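Local coordinates for protein ERPC (Borrelia burgdorferi, PDB 4BXM) that is an outer surface lipoprotein that probably recruits the host complement regulator factor H to the spirochaete surface, at residues I128-D133 with V143-L148. Numbering follows the deposited sequence.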
loop_
_atom_site.group_PDB
_atom_site.type_symbol
_atom_site.label_atom_id
_atom_site.label_comp_id
_atom_site.label_asym_id
_atom_site.label_seq_id
_atom_site.Cartn_x
_atom_site.Cartn_y
_atom_site.Cartn_z
ATOM N N ILE A 128 -0.621 9.919 3.439
ATOM C CA ILE A 128 -1.800 9.326 2.816
ATOM C C ILE A 128 -2.052 8.191 3.684
ATOM O O ILE A 128 -1.091 7.478 4.023
ATOM C CB ILE A 128 -1.532 8.838 1.386
ATOM C CG1 ILE A 128 -1.551 10.016 0.399
ATOM C CG2 ILE A 128 -2.577 7.829 0.900
ATOM C CD1 ILE A 128 -2.930 10.552 0.054
ATOM N N THR A 129 -3.303 8.041 4.163
ATOM C CA THR A 129 -3.572 6.869 5.041
ATOM C C THR A 129 -4.627 6.051 4.431
ATOM O O THR A 129 -5.483 6.603 3.754
ATOM C CB THR A 129 -4.146 7.212 6.425
ATOM O OG1 THR A 129 -5.334 7.984 6.183
ATOM C CG2 THR A 129 -3.083 8.004 7.220
ATOM N N PHE A 130 -4.621 4.764 4.725
ATOM C CA PHE A 130 -5.761 3.973 4.252
ATOM C C PHE A 130 -5.920 2.755 5.094
ATOM O O PHE A 130 -4.951 2.215 5.676
ATOM C CB PHE A 130 -5.648 3.583 2.728
ATOM C CG PHE A 130 -4.382 2.828 2.362
ATOM C CD1 PHE A 130 -3.186 3.516 2.147
ATOM C CD2 PHE A 130 -4.354 1.464 2.280
ATOM C CE1 PHE A 130 -2.016 2.856 1.804
ATOM C CE2 PHE A 130 -3.161 0.773 1.944
ATOM C CZ PHE A 130 -1.991 1.471 1.715
ATOM N N LEU A 131 -7.149 2.243 5.113
ATOM C CA LEU A 131 -7.352 0.955 5.727
ATOM C C LEU A 131 -7.112 -0.267 4.775
ATOM O O LEU A 131 -7.441 -0.245 3.576
ATOM C CB LEU A 131 -8.803 0.885 6.246
ATOM C CG LEU A 131 -9.358 1.838 7.306
ATOM C CD1 LEU A 131 -10.883 1.571 7.482
ATOM C CD2 LEU A 131 -8.701 1.736 8.681
ATOM N N GLY A 132 -6.518 -1.316 5.337
ATOM C CA GLY A 132 -6.430 -2.587 4.712
ATOM C C GLY A 132 -7.558 -3.503 5.135
ATOM O O GLY A 132 -8.699 -3.095 5.233
ATOM N N ASP A 133 -7.253 -4.774 5.260
ATOM C CA ASP A 133 -8.253 -5.781 5.570
ATOM C C ASP A 133 -8.296 -5.992 7.100
ATOM O O ASP A 133 -7.388 -5.494 7.835
ATOM C CB ASP A 133 -7.820 -7.043 4.851
ATOM C CG ASP A 133 -8.824 -8.128 4.871
ATOM O OD1 ASP A 133 -9.985 -7.847 5.109
ATOM O OD2 ASP A 133 -8.420 -9.277 4.712
ATOM N N VAL A 143 -6.220 -3.224 9.900
ATOM C CA VAL A 143 -4.921 -2.554 9.797
ATOM C C VAL A 143 -5.067 -1.214 9.071
ATOM O O VAL A 143 -5.937 -1.009 8.183
ATOM C CB VAL A 143 -3.972 -3.532 9.044
ATOM C CG1 VAL A 143 -4.241 -3.377 7.555
ATOM C CG2 VAL A 143 -2.496 -3.322 9.326
ATOM N N GLU A 144 -4.240 -0.265 9.424
ATOM C CA GLU A 144 -4.265 1.005 8.741
ATOM C C GLU A 144 -2.854 1.299 8.260
ATOM O O GLU A 144 -1.882 0.949 8.932
ATOM C CB GLU A 144 -4.769 2.098 9.665
ATOM C CG GLU A 144 -5.098 3.414 8.955
ATOM C CD GLU A 144 -5.399 4.561 9.910
ATOM O OE1 GLU A 144 -5.735 4.250 11.079
ATOM O OE2 GLU A 144 -5.319 5.765 9.501
ATOM N N TYR A 145 -2.725 1.947 7.113
ATOM C CA TYR A 145 -1.420 2.139 6.530
ATOM C C TYR A 145 -1.236 3.621 6.327
ATOM O O TYR A 145 -2.192 4.322 6.092
ATOM C CB TYR A 145 -1.211 1.384 5.177
ATOM C CG TYR A 145 -1.111 -0.100 5.331
ATOM C CD1 TYR A 145 0.100 -0.698 5.629
ATOM C CD2 TYR A 145 -2.204 -0.912 5.172
ATOM C CE1 TYR A 145 0.200 -2.065 5.822
ATOM C CE2 TYR A 145 -2.097 -2.270 5.291
ATOM C CZ TYR A 145 -0.891 -2.855 5.613
ATOM O OH TYR A 145 -0.738 -4.215 5.832
ATOM N N ALA A 146 0.023 4.067 6.350
ATOM C CA ALA A 146 0.365 5.453 5.972
ATOM C C ALA A 146 1.671 5.577 5.219
ATOM O O ALA A 146 2.650 4.817 5.424
ATOM C CB ALA A 146 0.367 6.365 7.197
ATOM N N ILE A 147 1.657 6.538 4.319
ATOM C CA ILE A 147 2.786 6.788 3.422
ATOM C C ILE A 147 2.945 8.285 3.289
ATOM O O ILE A 147 1.987 8.994 3.015
ATOM C CB ILE A 147 2.544 6.265 1.969
ATOM C CG1 ILE A 147 2.490 4.754 1.957
ATOM C CG2 ILE A 147 3.662 6.762 1.083
ATOM C CD1 ILE A 147 1.784 4.092 0.786
ATOM N N LEU A 148 4.168 8.769 3.330
ATOM C CA LEU A 148 4.364 10.205 3.196
ATOM C C LEU A 148 3.797 10.812 1.915
ATOM O O LEU A 148 4.043 10.401 0.803
ATOM C CB LEU A 148 5.868 10.544 3.349
ATOM C CG LEU A 148 6.250 11.987 3.645
ATOM C CD1 LEU A 148 5.662 12.457 4.986
ATOM C CD2 LEU A 148 7.775 12.069 3.674
#
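I128 and I147 form an antiparallel hydrogen-bonded pair: I128 N donates to I147 O (2.8 Å) and I147 N returns a bond to I128 O. The next pair, T129 with A146, is non-hydrogen-bonded. Here T129 CG2 lies 3.8 Å from A146 CB, and E144 OE2 comes diagonally to 3.6 Å from T129 CB, a van der Waals approach, while the T129 hydroxyl is hydrogen-bonded to E120 on the neighbouring strand 114-122. F130 and Y145 pair through two more backbone bonds, and their side chains make the main contact on the face shared with I128 and I147. With CG between its backbone N and carbonyl carbon (chi1 56°), the F130 ring swings toward strand 143-148 and receives Y145 CB over one face, 3.8 Å from the ring centroid and 20° off the normal. The two rings themselves are slid apart, with centroids at 5.5 Å, so they barely overlap; Y145 OH continues to a hydrogen bond with E103. At the F130 edge, I147 CD1 approaches CE1 to 4.1 Å. L131 returns to the face of T129, its CD2 4.0 Å from E144 CG. G132 N then bonds V143 O from well above the carbonyl plane, and V143 CG1 packs 3.7 Å from G132 CA, over a backbone that bears no side chain. Beyond it, D133 O accepts a longer bond from V143 N. Six backbone bonds and strand directions 147° apart describe a twisted antiparallel ladder; because strands 125-134 and 142-148 are consecutive in the chain, it is a beta hairpin, inside the large antiparallel sheet of this Borrelia outer surface protein E family member.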